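Local structure of kojibiose phosphorylase (Gut metagenome, 6W0P) at residues L389-A394 with L456-Y461; Q498-I503 with A526-A531; A348-E353 with N486-F491. The protein is a phosphorylase of glycoside hydrolase family 65, with an N-terminal beta-rich domain, a helical central catalytic domain and a small C-terminal domain. One frame throughout, in Å; residues are numbered along the deposited sequence. Where two conformers were deposited one is given.

Going from the N terminus, residues 348-353, which lead into helix 351-361, open contact 3. The loop segment 389-394, just beyond helix 379-388, opens contact 1. Contact 1 closes first, at 456-461, where helix 437-458 ends, so it is nested inside the larger loop that contact 3 closes at 486-491. Contact 2 follows in series, from 498-503 further along helix 487-504 to 526-531 on helix 522-534; none cross. Contacts 2 and 3 thus share helix 487-504. Contacts 1 and 2 touch directly, Leu456 packing on Met528 and Ala531 while Lys527 and Asp530 bond to Leu456 O and Tyr461 OH. All three tie together elements of the central catalytic domain.

Contact 1: L389-A394 with L456-Y461; sequences LDSIGA and LSRGQY
The backbone of the loop after helix 379-388 is gripped by a hydroxyl: Ile392 N donates to Ser457 OG at 3.2 Å, in a nearly straight bond (N-H...O 167°) that is the single hydrogen bond joining the two segments. Ser457 sits in the last turn of helix 437-458. With its OG between the backbone N and the carbonyl carbon (chi1 47°), the hydroxyl stays within bonding distance of Lys453 O and Phe454 O, one turn back in its own helix, while still meeting Ile392 N. Ile392 adds an apolar touch, its CG1 lying 3.8 Å from Ser457 CB.

Ser391 packs next to this bond. Its CB is 3.7 Å from Ser457 OG, while its own OG is laid against the aliphatic base of Arg458, 3.6 Å from Arg458 CB. That OG turns back on its own segment and donates to Leu389 O at 3.1 Å, approaching from above the carbonyl plane. The Arg458 guanidinium has its main partner outside the two segments, NH1 bonding to Tyr471 O.

Asp390, with positive phi, is the C-prime residue of a Schellman motif ending helix 379-388, in which its N bonds to Lys387 O. Asp390 OD2 then forms a salt bridge with Arg578 of the second subunit, and Gln460 NE2 bonds to Arg581 O of that subunit.

The loop that follows helix 379-388 is thus tied to the last turn of helix 437-458 through one serine hydroxyl, which accepts from the loop while its one proton is shared between, or alternates between, Lys453 O and Phe454 O, beside a subunit interface to which the Asp390 salt bridge contributes.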
ATOM      1  N   LEU A 389       2.303   4.601 -16.291  1.00 33.92           N
ATOM      2  CA  LEU A 389       2.103   5.869 -15.541  1.00 33.60           C
ATOM      3  C   LEU A 389       1.394   6.924 -16.403  1.00 33.92           C
ATOM      4  O   LEU A 389       1.553   8.121 -16.102  1.00 33.54           O
ATOM      5  CB  LEU A 389       3.460   6.398 -15.052  1.00 33.24           C
ATOM      6  CG  LEU A 389       4.219   5.494 -14.083  1.00 32.47           C
ATOM      7  CD1 LEU A 389       5.519   6.153 -13.632  1.00 32.15           C
ATOM      8  CD2 LEU A 389       3.353   5.134 -12.887  1.00 32.26           C
ATOM      9  N   ASP A 390       0.617   6.521 -17.409  1.00 34.79           N
ATOM     10  CA  ASP A 390      -0.227   7.445 -18.228  1.00 35.68           C
ATOM     11  C   ASP A 390       0.629   8.589 -18.796  1.00 35.69           C
ATOM     12  O   ASP A 390       0.131   9.732 -18.909  1.00 35.32           O
ATOM     13  CB  ASP A 390      -1.432   7.941 -17.416  1.00 36.05           C
ATOM     14  CG  ASP A 390      -2.480   6.854 -17.203  1.00 36.09           C
ATOM     15  OD1 ASP A 390      -2.320   5.763 -17.776  1.00 37.38           O
ATOM     16  OD2 ASP A 390      -3.437   7.092 -16.468  1.00 36.02           O
ATOM     17  N   SER A 391       1.858   8.255 -19.194  1.00 35.48           N
ATOM     18  CA  SER A 391       2.872   9.169 -19.766  1.00 35.35           C
ATOM     19  C   SER A 391       3.408   8.552 -21.054  1.00 35.64           C
ATOM     20  O   SER A 391       3.010   7.399 -21.352  1.00 36.07           O
ATOM     21  CB  SER A 391       3.969   9.426 -18.743  1.00 34.97           C
ATOM     22  OG  SER A 391       3.421  10.043 -17.582  1.00 34.11           O
ATOM     23  N   ILE A 392       4.264   9.287 -21.768  1.00 36.69           N
ATOM     24  CA  ILE A 392       4.991   8.799 -22.980  1.00 37.87           C
ATOM     25  C   ILE A 392       6.506   8.935 -22.760  1.00 38.38           C
ATOM     26  O   ILE A 392       6.934   9.349 -21.643  1.00 36.89           O
ATOM     27  CB  ILE A 392       4.484   9.504 -24.250  1.00 39.34           C
ATOM     28  CG1 ILE A 392       4.627  11.026 -24.194  1.00 39.59           C
ATOM     29  CG2 ILE A 392       3.039   9.069 -24.556  1.00 39.40           C
ATOM     30  CD1 ILE A 392       4.506  11.685 -25.571  1.00 40.00           C
ATOM     31  N   GLY A 393       7.303   8.519 -23.743  1.00 37.99           N
ATOM     32  CA  GLY A 393       8.769   8.500 -23.606  1.00 37.09           C
ATOM     33  C   GLY A 393       9.217   7.355 -22.709  1.00 36.93           C
ATOM     34  O   GLY A 393       8.586   6.279 -22.745  1.00 36.76           O
ATOM     35  N   ALA A 394      10.310   7.546 -21.972  1.00 35.50           N
ATOM     36  CA  ALA A 394      10.974   6.468 -21.211  1.00 35.36           C
ATOM     37  C   ALA A 394      11.061   6.878 -19.733  1.00 34.58           C
ATOM     38  O   ALA A 394      11.712   7.897 -19.439  1.00 35.16           O
ATOM     39  CB  ALA A 394      12.329   6.162 -21.802  1.00 35.22           C
ATOM     40  N   LEU A 456       8.296  15.660 -19.935  1.00 38.29           N
ATOM     41  CA  LEU A 456       7.358  16.677 -20.500  1.00 39.36           C
ATOM     42  C   LEU A 456       5.905  16.212 -20.403  1.00 37.51           C
ATOM     43  O   LEU A 456       5.041  17.084 -20.347  1.00 35.70           O
ATOM     44  CB  LEU A 456       7.713  16.964 -21.964  1.00 42.57           C
ATOM     45  CG  LEU A 456       8.902  17.896 -22.167  1.00 44.84           C
ATOM     46  CD1 LEU A 456       9.372  17.873 -23.614  1.00 46.49           C
ATOM     47  CD2 LEU A 456       8.553  19.310 -21.736  1.00 45.52           C
ATOM     48  N   SER A 457       5.653  14.900 -20.410  1.00 37.00           N
ATOM     49  CA  SER A 457       4.295  14.314 -20.284  1.00 36.69           C
ATOM     50  C   SER A 457       3.893  14.113 -18.819  1.00 35.70           C
ATOM     51  O   SER A 457       2.712  14.261 -18.522  1.00 34.79           O
ATOM     52  CB  SER A 457       4.188  13.037 -21.046  1.00 37.89           C
ATOM     53  OG  SER A 457       5.289  12.195 -20.783  1.00 38.39           O
ATOM     54  N   ARG A 458       4.817  13.720 -17.937  1.00 35.91           N
ATOM     55  CA  ARG A 458       4.506  13.464 -16.507  1.00 33.96           C
ATOM     56  C   ARG A 458       4.533  14.812 -15.788  1.00 34.09           C
ATOM     57  O   ARG A 458       3.751  15.017 -14.827  1.00 33.44           O
ATOM     58  CB  ARG A 458       5.485  12.445 -15.910  1.00 34.13           C
ATOM     59  CG  ARG A 458       5.333  12.206 -14.406  1.00 33.15           C
ATOM     60  CD  ARG A 458       3.895  11.878 -14.035  1.00 33.03           C
ATOM     61  NE  ARG A 458       3.688  11.583 -12.624  1.00 33.03           N
ATOM     62  CZ  ARG A 458       3.603  12.478 -11.648  1.00 32.81           C
ATOM     63  NH1 ARG A 458       3.704  13.775 -11.887  1.00 33.18           N
ATOM     64  NH2 ARG A 458       3.385  12.069 -10.417  1.00 33.32           N
ATOM     65  N   GLY A 459       5.434  15.697 -16.219  1.00 34.53           N
ATOM     66  CA  GLY A 459       5.423  17.114 -15.818  1.00 35.23           C
ATOM     67  C   GLY A 459       4.144  17.781 -16.292  1.00 35.53           C
ATOM     68  O   GLY A 459       3.645  17.389 -17.348  1.00 35.89           O
ATOM     69  N   GLN A 460       3.597  18.716 -15.521  1.00 36.20           N
ATOM     70  CA  GLN A 460       2.346  19.436 -15.885  1.00 36.36           C
ATOM     71  C   GLN A 460       2.526  20.942 -15.667  1.00 35.78           C
ATOM     72  O   GLN A 460       3.364  21.355 -14.808  1.00 33.36           O
ATOM     73  CB  GLN A 460       1.165  18.949 -15.040  1.00 37.70           C
ATOM     74  CG  GLN A 460       0.914  17.446 -15.101  1.00 39.13           C
ATOM     75  CD  GLN A 460      -0.076  17.012 -14.039  1.00 41.21           C
ATOM     76  OE1 GLN A 460      -1.257  16.824 -14.338  1.00 44.13           O
ATOM     77  NE2 GLN A 460       0.382  16.866 -12.795  1.00 38.61           N
ATOM     78  N   TYR A 461       1.726  21.736 -16.386  1.00 34.81           N
ATOM     79  CA  TYR A 461       1.550  23.172 -16.094  1.00 34.96           C
ATOM     80  C   TYR A 461       0.602  23.294 -14.910  1.00 33.85           C
ATOM     81  O   TYR A 461      -0.297  22.431 -14.768  1.00 33.96           O
ATOM     82  CB  TYR A 461       0.999  23.930 -17.308  1.00 36.44           C
ATOM     83  CG  TYR A 461       1.965  24.073 -18.455  1.00 37.09           C
ATOM     84  CD1 TYR A 461       2.898  25.094 -18.484  1.00 38.06           C
ATOM     85  CD2 TYR A 461       1.929  23.196 -19.527  1.00 38.11           C
ATOM     86  CE1 TYR A 461       3.786  25.231 -19.541  1.00 38.68           C
ATOM     87  CE2 TYR A 461       2.799  23.325 -20.599  1.00 38.77           C
ATOM     88  CZ  TYR A 461       3.731  24.351 -20.609  1.00 39.62           C
ATOM     89  OH  TYR A 461       4.589  24.474 -21.672  1.00 40.73           O
TER

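Contact 2: Q498-I503 with A526-A531; sequences QYLDKI and AKMKDA
Met528, Asp501 and Lys529 carry most of this meeting of helices 487-504 and 522-534, whose local axes run at 134° to each other and come within 10.7 Å. Met528 leaves its helix with CG anti to the backbone N (chi1 -170°) and runs on extended until the last torsion bends it, bringing the thioether across the Leu500 side chain at about a right angle. Its SD lies 3.9 Å from Leu500 CD2. The terminal CE rests against the backbone, 3.9 Å from Asp501 N, and also touches the CG of Leu500 at 4.0 Å. The methionine end thus touches two successive residues of the facing helix, Leu500 and Asp501.

Beside this apolar touch lies a salt bridge. Lys529 NZ donates to Asp501 OD2 at 2.8 Å, using the syn lone pair of that oxygen. Lys529 CB does not aim straight at the other helix; the bend at the end of the chain (chi4 -63°) turns the ammonium onto the carboxylate, and Lys529 CE follows at 3.5 Å from Asp501 OD2.

Behind the contact, Leu500 also rests on Val449 and Ser452 of helix 437-458, and Met528 on Phe520. The interface is consequently graded: a sulfur and methyl core on the side of helix 437-458, then an ion pair whose lysine is exposed, where water would probably weaken the charge attraction without removing it.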
ATOM      1  N   GLN A 498      17.824  21.241 -21.029  1.00 38.03           N
ATOM      2  CA  GLN A 498      18.874  22.160 -21.534  1.00 38.66           C
ATOM      3  C   GLN A 498      19.993  21.347 -22.194  1.00 39.33           C
ATOM      4  O   GLN A 498      20.483  21.782 -23.242  1.00 39.77           O
ATOM      5  CB  GLN A 498      19.375  23.058 -20.416  1.00 39.17           C
ATOM      6  CG  GLN A 498      18.314  24.028 -19.922  1.00 39.43           C
ATOM      7  CD  GLN A 498      18.811  24.790 -18.719  1.00 39.98           C
ATOM      8  OE1 GLN A 498      19.604  24.277 -17.931  1.00 39.76           O
ATOM      9  NE2 GLN A 498      18.343  26.023 -18.572  1.00 39.65           N
ATOM     10  N   TYR A 499      20.337  20.164 -21.681  1.00 38.66           N
ATOM     11  CA  TYR A 499      21.373  19.322 -22.332  1.00 39.06           C
ATOM     12  C   TYR A 499      20.880  18.858 -23.712  1.00 40.24           C
ATOM     13  O   TYR A 499      21.662  18.908 -24.682  1.00 41.54           O
ATOM     14  CB  TYR A 499      21.784  18.133 -21.463  1.00 38.54           C
ATOM     15  CG  TYR A 499      23.016  17.409 -21.944  1.00 38.06           C
ATOM     16  CD1 TYR A 499      24.200  18.089 -22.209  1.00 38.98           C
ATOM     17  CD2 TYR A 499      23.006  16.038 -22.134  1.00 37.72           C
ATOM     18  CE1 TYR A 499      25.339  17.429 -22.645  1.00 38.85           C
ATOM     19  CE2 TYR A 499      24.135  15.360 -22.562  1.00 37.72           C
ATOM     20  CZ  TYR A 499      25.303  16.055 -22.825  1.00 38.72           C
ATOM     21  OH  TYR A 499      26.410  15.375 -23.257  1.00 39.39           O
ATOM     22  N   LEU A 500      19.642  18.384 -23.806  1.00 40.08           N
ATOM     23  CA  LEU A 500      19.117  17.859 -25.086  1.00 41.79           C
ATOM     24  C   LEU A 500      19.108  19.002 -26.102  1.00 43.64           C
ATOM     25  O   LEU A 500      19.614  18.806 -27.209  1.00 42.91           O
ATOM     26  CB  LEU A 500      17.706  17.297 -24.905  1.00 41.07           C
ATOM     27  CG  LEU A 500      17.047  16.817 -26.195  1.00 41.03           C
ATOM     28  CD1 LEU A 500      17.935  15.826 -26.928  1.00 40.80           C
ATOM     29  CD2 LEU A 500      15.689  16.194 -25.917  1.00 41.17           C
ATOM     30  N   ASP A 501      18.544  20.141 -25.702  1.00 45.31           N
ATOM     31  CA  ASP A 501      18.523  21.399 -26.485  1.00 47.64           C
ATOM     32  C   ASP A 501      19.907  21.687 -27.084  1.00 48.78           C
ATOM     33  O   ASP A 501      19.970  21.874 -28.314  1.00 47.99           O
ATOM     34  CB  ASP A 501      18.024  22.570 -25.641  1.00 49.05           C
ATOM     35  CG  ASP A 501      17.975  23.840 -26.473  1.00 51.84           C
ATOM     36  OD1 ASP A 501      19.073  24.380 -26.731  1.00 54.09           O
ATOM     37  OD2 ASP A 501      16.856  24.236 -26.920  1.00 52.52           O
ATOM     38  N   LYS A 502      20.963  21.721 -26.257  1.00 50.39           N
ATOM     39  CA  LYS A 502      22.370  21.963 -26.681  1.00 51.93           C
ATOM     40  C   LYS A 502      22.861  20.849 -27.621  1.00 52.45           C
ATOM     41  O   LYS A 502      23.522  21.185 -28.616  1.00 52.21           O
ATOM     42  CB  LYS A 502      23.287  22.093 -25.466  1.00 54.71           C
ATOM     43  CG  LYS A 502      24.772  22.161 -25.786  1.00 56.23           C
ATOM     44  CD  LYS A 502      25.578  22.853 -24.706  1.00 58.83           C
ATOM     45  CE  LYS A 502      27.024  22.415 -24.662  1.00 60.12           C
ATOM     46  NZ  LYS A 502      27.132  21.042 -24.109  1.00 62.02           N
ATOM     47  N   ILE A 503      22.545  19.574 -27.371  1.00 50.91           N
ATOM     48  CA  ILE A 503      22.945  18.487 -28.313  1.00 51.51           C
ATOM     49  C   ILE A 503      22.202  18.649 -29.658  1.00 53.01           C
ATOM     50  O   ILE A 503      22.830  18.431 -30.707  1.00 54.37           O
ATOM     51  CB  ILE A 503      22.757  17.091 -27.697  1.00 51.28           C
ATOM     52  CG1 ILE A 503      23.663  16.876 -26.481  1.00 51.37           C
ATOM     53  CG2 ILE A 503      22.996  16.019 -28.746  1.00 51.85           C
ATOM     54  CD1 ILE A 503      25.140  16.736 -26.819  1.00 51.30           C
ATOM     55  N   ALA A 526       9.146  23.077 -28.825  1.00 46.73           N
ATOM     56  CA  ALA A 526       8.603  24.368 -28.350  1.00 46.21           C
ATOM     57  C   ALA A 526       8.061  24.166 -26.934  1.00 45.18           C
ATOM     58  O   ALA A 526       8.291  25.045 -26.081  1.00 43.36           O
ATOM     59  CB  ALA A 526       7.545  24.902 -29.285  1.00 46.44           C
ATOM     60  N   LYS A 527       7.378  23.041 -26.686  1.00 44.85           N
ATOM     61  CA  LYS A 527       6.916  22.711 -25.313  1.00 44.82           C
ATOM     62  C   LYS A 527       8.156  22.599 -24.413  1.00 43.25           C
ATOM     63  O   LYS A 527       8.164  23.230 -23.356  1.00 42.41           O
ATOM     64  CB  LYS A 527       6.047  21.450 -25.250  1.00 45.14           C
ATOM     65  CG  LYS A 527       5.444  21.226 -23.864  1.00 45.96           C
ATOM     66  CD  LYS A 527       4.726  19.922 -23.642  1.00 45.27           C
ATOM     67  CE  LYS A 527       4.165  19.898 -22.240  1.00 46.07           C
ATOM     68  NZ  LYS A 527       3.457  18.631 -21.957  1.00 46.61           N
ATOM     69  N   MET A 528       9.192  21.886 -24.857  1.00 42.89           N
ATOM     70  CA  MET A 528      10.397  21.641 -24.026  1.00 42.60           C
ATOM     71  C   MET A 528      11.019  22.977 -23.635  1.00 44.25           C
ATOM     72  O   MET A 528      11.334  23.141 -22.439  1.00 44.10           O
ATOM     73  CB  MET A 528      11.451  20.780 -24.718  1.00 41.81           C
ATOM     74  CG  MET A 528      12.549  20.360 -23.757  1.00 40.78           C
ATOM     75  SD  MET A 528      13.617  19.065 -24.401  1.00 39.34           S
ATOM     76  CE  MET A 528      14.634  20.000 -25.545  1.00 40.42           C
ATOM     77  N   LYS A 529      11.162  23.903 -24.588  1.00 45.87           N
ATOM     78  CA  LYS A 529      11.703  25.262 -24.314  1.00 47.17           C
ATOM     79  C   LYS A 529      10.799  25.978 -23.308  1.00 45.02           C
ATOM     80  O   LYS A 529      11.338  26.569 -22.354  1.00 44.95           O
ATOM     81  CB  LYS A 529      11.864  26.100 -25.590  1.00 50.60           C
ATOM     82  CG  LYS A 529      13.187  25.904 -26.324  1.00 52.91           C
ATOM     83  CD  LYS A 529      13.198  26.501 -27.743  1.00 54.95           C
ATOM     84  CE  LYS A 529      14.396  26.073 -28.568  1.00 55.73           C
ATOM     85  NZ  LYS A 529      15.664  26.550 -27.965  1.00 56.01           N
ATOM     86  N   ASP A 530       9.486  25.961 -23.512  1.00 43.60           N
ATOM     87  CA  ASP A 530       8.559  26.702 -22.620  1.00 43.90           C
ATOM     88  C   ASP A 530       8.594  26.049 -21.222  1.00 42.38           C
ATOM     89  O   ASP A 530       8.612  26.805 -20.239  1.00 41.32           O
ATOM     90  CB  ASP A 530       7.150  26.828 -23.213  1.00 44.69           C
ATOM     91  CG  ASP A 530       6.224  27.675 -22.347  1.00 46.38           C
ATOM     92  OD1 ASP A 530       6.557  28.867 -22.113  1.00 45.49           O
ATOM     93  OD2 ASP A 530       5.180  27.125 -21.867  1.00 49.03           O
ATOM     94  N   ALA A 531       8.622  24.712 -21.118  1.00 40.69           N
ATOM     95  CA  ALA A 531       8.605  24.014 -19.804  1.00 40.78           C
ATOM     96  C   ALA A 531       9.912  24.327 -19.059  1.00 41.23           C
ATOM     97  O   ALA A 531       9.873  24.620 -17.845  1.00 39.99           O
ATOM     98  CB  ALA A 531       8.355  22.533 -19.974  1.00 39.63           C
TER

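Contact 3: A348-E353 with N486-F491; sequences AFWDNE and NTYTNF
Tyr488 OH meets the edge of the Trp350 indole, lying near the ring plane and 3.2 Å from Trp350 CZ3. The two side chains reach for each other from opposite directions and bridge backbones whose closest CA atoms, those of Trp350 and Thr489, are 13.0 Å apart. Their ring planes stand at 85°, with the centroids of the indole six-membered ring and the phenol 5.9 Å apart in an oblique arrangement. Behind the hydroxyl, Tyr488 CZ is 3.9 Å from Trp350 CZ3, so the touch is that of a phenol end against a carbon edge.

Helix 418-434 lies against both rings: Gln418 touches Trp350 and Tyr488, and Thr421 touches Tyr488, which also packs on Met592, Phe593 and Leu596 of helix 590-596. Tyr488 has its CG anti to the backbone N (chi1 -176°), which sends the phenol out from the first turn of its helix.

That turn is fixed by Asn486, the N-cap. Its OD1 accepts from Thr489 N at 2.8 Å and from Thr489 OG1 at 2.6 Å, the two donors arriving from opposite faces of the amide plane, while its ND2 bonds to Asp589 OD1. Three residues after Trp350, Glu353 forms a salt bridge with Arg375. The contact joins helices 351-361 and 487-504 within the (alpha/alpha)6 barrel known for family 65 catalytic domains.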
ATOM      1  N   ALA A 348      19.236  -2.933 -10.002  1.00 28.89           N
ATOM      2  CA  ALA A 348      19.853  -1.616 -10.246  1.00 28.83           C
ATOM      3  C   ALA A 348      18.917  -0.556  -9.681  1.00 28.73           C
ATOM      4  O   ALA A 348      17.675  -0.702  -9.838  1.00 29.01           O
ATOM      5  CB  ALA A 348      20.067  -1.376 -11.724  1.00 28.77           C
ATOM      6  N   PHE A 349      19.489   0.468  -9.058  1.00 28.29           N
ATOM      7  CA  PHE A 349      18.766   1.670  -8.579  1.00 28.24           C
ATOM      8  C   PHE A 349      19.427   2.888  -9.224  1.00 27.82           C
ATOM      9  O   PHE A 349      20.492   2.731  -9.858  1.00 27.05           O
ATOM     10  CB  PHE A 349      18.772   1.719  -7.049  1.00 28.71           C
ATOM     11  CG  PHE A 349      18.055   0.577  -6.372  1.00 30.23           C
ATOM     12  CD1 PHE A 349      18.635  -0.679  -6.278  1.00 30.56           C
ATOM     13  CD2 PHE A 349      16.786   0.752  -5.842  1.00 30.50           C
ATOM     14  CE1 PHE A 349      17.973  -1.721  -5.645  1.00 30.87           C
ATOM     15  CE2 PHE A 349      16.117  -0.301  -5.241  1.00 30.67           C
ATOM     16  CZ  PHE A 349      16.713  -1.533  -5.131  1.00 30.61           C
ATOM     17  N   TRP A 350      18.828   4.071  -9.046  1.00 27.90           N
ATOM     18  CA  TRP A 350      19.359   5.360  -9.564  1.00 27.91           C
ATOM     19  C   TRP A 350      20.801   5.589  -9.063  1.00 28.59           C
ATOM     20  O   TRP A 350      21.506   6.370  -9.740  1.00 27.72           O
ATOM     21  CB  TRP A 350      18.424   6.492  -9.147  1.00 27.78           C
ATOM     22  CG  TRP A 350      18.607   6.896  -7.714  1.00 27.47           C
ATOM     23  CD1 TRP A 350      18.390   6.136  -6.598  1.00 27.01           C
ATOM     24  CD2 TRP A 350      19.040   8.185  -7.256  1.00 27.06           C
ATOM     25  NE1 TRP A 350      18.677   6.865  -5.480  1.00 27.25           N
ATOM     26  CE2 TRP A 350      19.091   8.122  -5.851  1.00 27.32           C
ATOM     27  CE3 TRP A 350      19.415   9.370  -7.900  1.00 27.66           C
ATOM     28  CZ2 TRP A 350      19.468   9.224  -5.077  1.00 27.72           C
ATOM     29  CZ3 TRP A 350      19.792  10.456  -7.135  1.00 27.68           C
ATOM     30  CH2 TRP A 350      19.842  10.378  -5.741  1.00 27.56           C
ATOM     31  N   ASP A 351      21.172   4.914  -7.946  1.00 29.20           N
ATOM     32  CA  ASP A 351      22.528   4.858  -7.314  0.60 29.31           C
ATOM     33  C   ASP A 351      23.610   4.536  -8.339  1.00 29.84           C
ATOM     34  O   ASP A 351      24.731   5.061  -8.182  1.00 29.71           O
ATOM     35  CB  ASP A 351      22.704   3.701  -6.310  0.60 29.16           C
ATOM     36  CG  ASP A 351      21.769   3.706  -5.123  0.60 28.37           C
ATOM     37  OD1 ASP A 351      20.558   3.807  -5.357  0.60 27.31           O
ATOM     38  OD2 ASP A 351      22.282   3.635  -3.969  0.60 28.93           O
ATOM     39  N   ASN A 352      23.296   3.644  -9.270  1.00 30.09           N
ATOM     40  CA  ASN A 352      24.252   3.187 -10.303  1.00 31.15           C
ATOM     41  C   ASN A 352      24.748   4.430 -11.033  1.00 30.62           C
ATOM     42  O   ASN A 352      25.954   4.584 -11.156  1.00 29.73           O
ATOM     43  CB  ASN A 352      23.641   2.156 -11.258  1.00 32.87           C
ATOM     44  CG  ASN A 352      23.526   0.782 -10.635  1.00 34.02           C
ATOM     45  OD1 ASN A 352      23.745   0.617  -9.443  1.00 36.87           O
ATOM     46  ND2 ASN A 352      23.228  -0.228 -11.432  1.00 35.98           N
ATOM     47  N   GLU A 353      23.818   5.278 -11.462  1.00 31.12           N
ATOM     48  CA  GLU A 353      24.099   6.423 -12.356  1.00 31.50           C
ATOM     49  C   GLU A 353      24.717   7.580 -11.563  1.00 31.08           C
ATOM     50  O   GLU A 353      25.575   8.241 -12.112  1.00 31.21           O
ATOM     51  CB  GLU A 353      22.828   6.862 -13.079  1.00 31.71           C
ATOM     52  CG  GLU A 353      22.417   5.940 -14.203  1.00 31.54           C
ATOM     53  CD  GLU A 353      21.923   4.555 -13.802  1.00 31.89           C
ATOM     54  OE1 GLU A 353      21.207   4.429 -12.787  1.00 31.16           O
ATOM     55  OE2 GLU A 353      22.242   3.603 -14.538  1.00 32.14           O
ATOM     56  N   ASN A 486       9.209  19.695  -5.896  1.00 28.15           N
ATOM     57  CA  ASN A 486      10.465  19.109  -5.364  1.00 28.07           C
ATOM     58  C   ASN A 486      11.605  19.646  -6.233  1.00 28.33           C
ATOM     59  O   ASN A 486      11.558  19.477  -7.477  1.00 27.80           O
ATOM     60  CB  ASN A 486      10.452  17.592  -5.302  1.00 27.89           C
ATOM     61  CG  ASN A 486      11.830  17.018  -5.070  1.00 27.78           C
ATOM     62  OD1 ASN A 486      12.458  16.538  -6.014  1.00 27.80           O
ATOM     63  ND2 ASN A 486      12.296  17.046  -3.829  1.00 27.29           N
ATOM     64  N   THR A 487      12.571  20.318  -5.610  1.00 28.50           N
ATOM     65  CA  THR A 487      13.614  21.064  -6.350  1.00 28.54           C
ATOM     66  C   THR A 487      14.541  20.079  -7.048  1.00 27.57           C
ATOM     67  O   THR A 487      14.845  20.315  -8.202  1.00 27.24           O
ATOM     68  CB  THR A 487      14.333  22.055  -5.438  1.00 29.57           C
ATOM     69  OG1 THR A 487      13.267  22.864  -4.929  1.00 30.12           O
ATOM     70  CG2 THR A 487      15.367  22.869  -6.188  1.00 29.90           C
ATOM     71  N   TYR A 488      14.910  18.968  -6.409  1.00 26.98           N
ATOM     72  CA  TYR A 488      15.745  17.955  -7.089  1.00 26.67           C
ATOM     73  C   TYR A 488      15.075  17.541  -8.408  1.00 26.41           C
ATOM     74  O   TYR A 488      15.726  17.566  -9.473  1.00 26.04           O
ATOM     75  CB  TYR A 488      15.979  16.714  -6.229  1.00 26.63           C
ATOM     76  CG  TYR A 488      16.917  15.745  -6.893  1.00 26.05           C
ATOM     77  CD1 TYR A 488      16.460  14.796  -7.791  1.00 25.74           C
ATOM     78  CD2 TYR A 488      18.283  15.854  -6.693  1.00 25.96           C
ATOM     79  CE1 TYR A 488      17.335  13.916  -8.423  1.00 25.83           C
ATOM     80  CE2 TYR A 488      19.170  14.987  -7.318  1.00 26.17           C
ATOM     81  CZ  TYR A 488      18.700  14.011  -8.183  1.00 25.88           C
ATOM     82  OH  TYR A 488      19.609  13.218  -8.824  1.00 25.57           O
ATOM     83  N   THR A 489      13.805  17.145  -8.347  1.00 26.07           N
ATOM     84  CA  THR A 489      13.036  16.682  -9.534  1.00 26.51           C
ATOM     85  C   THR A 489      13.043  17.771 -10.630  1.00 27.34           C
ATOM     86  O   THR A 489      13.393  17.463 -11.801  1.00 27.72           O
ATOM     87  CB  THR A 489      11.627  16.259  -9.101  1.00 26.44           C
ATOM     88  OG1 THR A 489      11.721  15.237  -8.101  1.00 25.66           O
ATOM     89  CG2 THR A 489      10.774  15.797 -10.260  1.00 26.50           C
ATOM     90  N   ASN A 490      12.692  19.013 -10.278  1.00 27.57           N
ATOM     91  CA  ASN A 490      12.496  20.105 -11.264  1.00 28.05           C
ATOM     92  C   ASN A 490      13.864  20.517 -11.816  1.00 28.51           C
ATOM     93  O   ASN A 490      13.986  20.672 -13.048  1.00 28.38           O
ATOM     94  CB  ASN A 490      11.738  21.291 -10.666  1.00 27.77           C
ATOM     95  CG  ASN A 490      10.294  20.951 -10.375  1.00 27.50           C
ATOM     96  OD1 ASN A 490       9.933  19.783 -10.337  1.00 26.31           O
ATOM     97  ND2 ASN A 490       9.480  21.971 -10.137  1.00 27.72           N
ATOM     98  N   PHE A 491      14.840  20.672 -10.925  1.00 28.33           N
ATOM     99  CA  PHE A 491      16.212  21.094 -11.272  1.00 29.15           C
ATOM    100  C   PHE A 491      16.788  20.083 -12.265  1.00 29.37           C
ATOM    101  O   PHE A 491      17.213  20.490 -13.368  1.00 29.46           O
ATOM    102  CB  PHE A 491      17.066  21.222 -10.011  1.00 29.07           C
ATOM    103  CG  PHE A 491      18.440  21.795 -10.232  1.00 29.45           C
ATOM    104  CD1 PHE A 491      19.512  20.974 -10.529  1.00 29.54           C
ATOM    105  CD2 PHE A 491      18.667  23.153 -10.108  1.00 29.94           C
ATOM    106  CE1 PHE A 491      20.774  21.507 -10.729  1.00 29.67           C
ATOM    107  CE2 PHE A 491      19.937  23.680 -10.277  1.00 30.43           C
ATOM    108  CZ  PHE A 491      20.991  22.851 -10.577  1.00 30.30           C
TER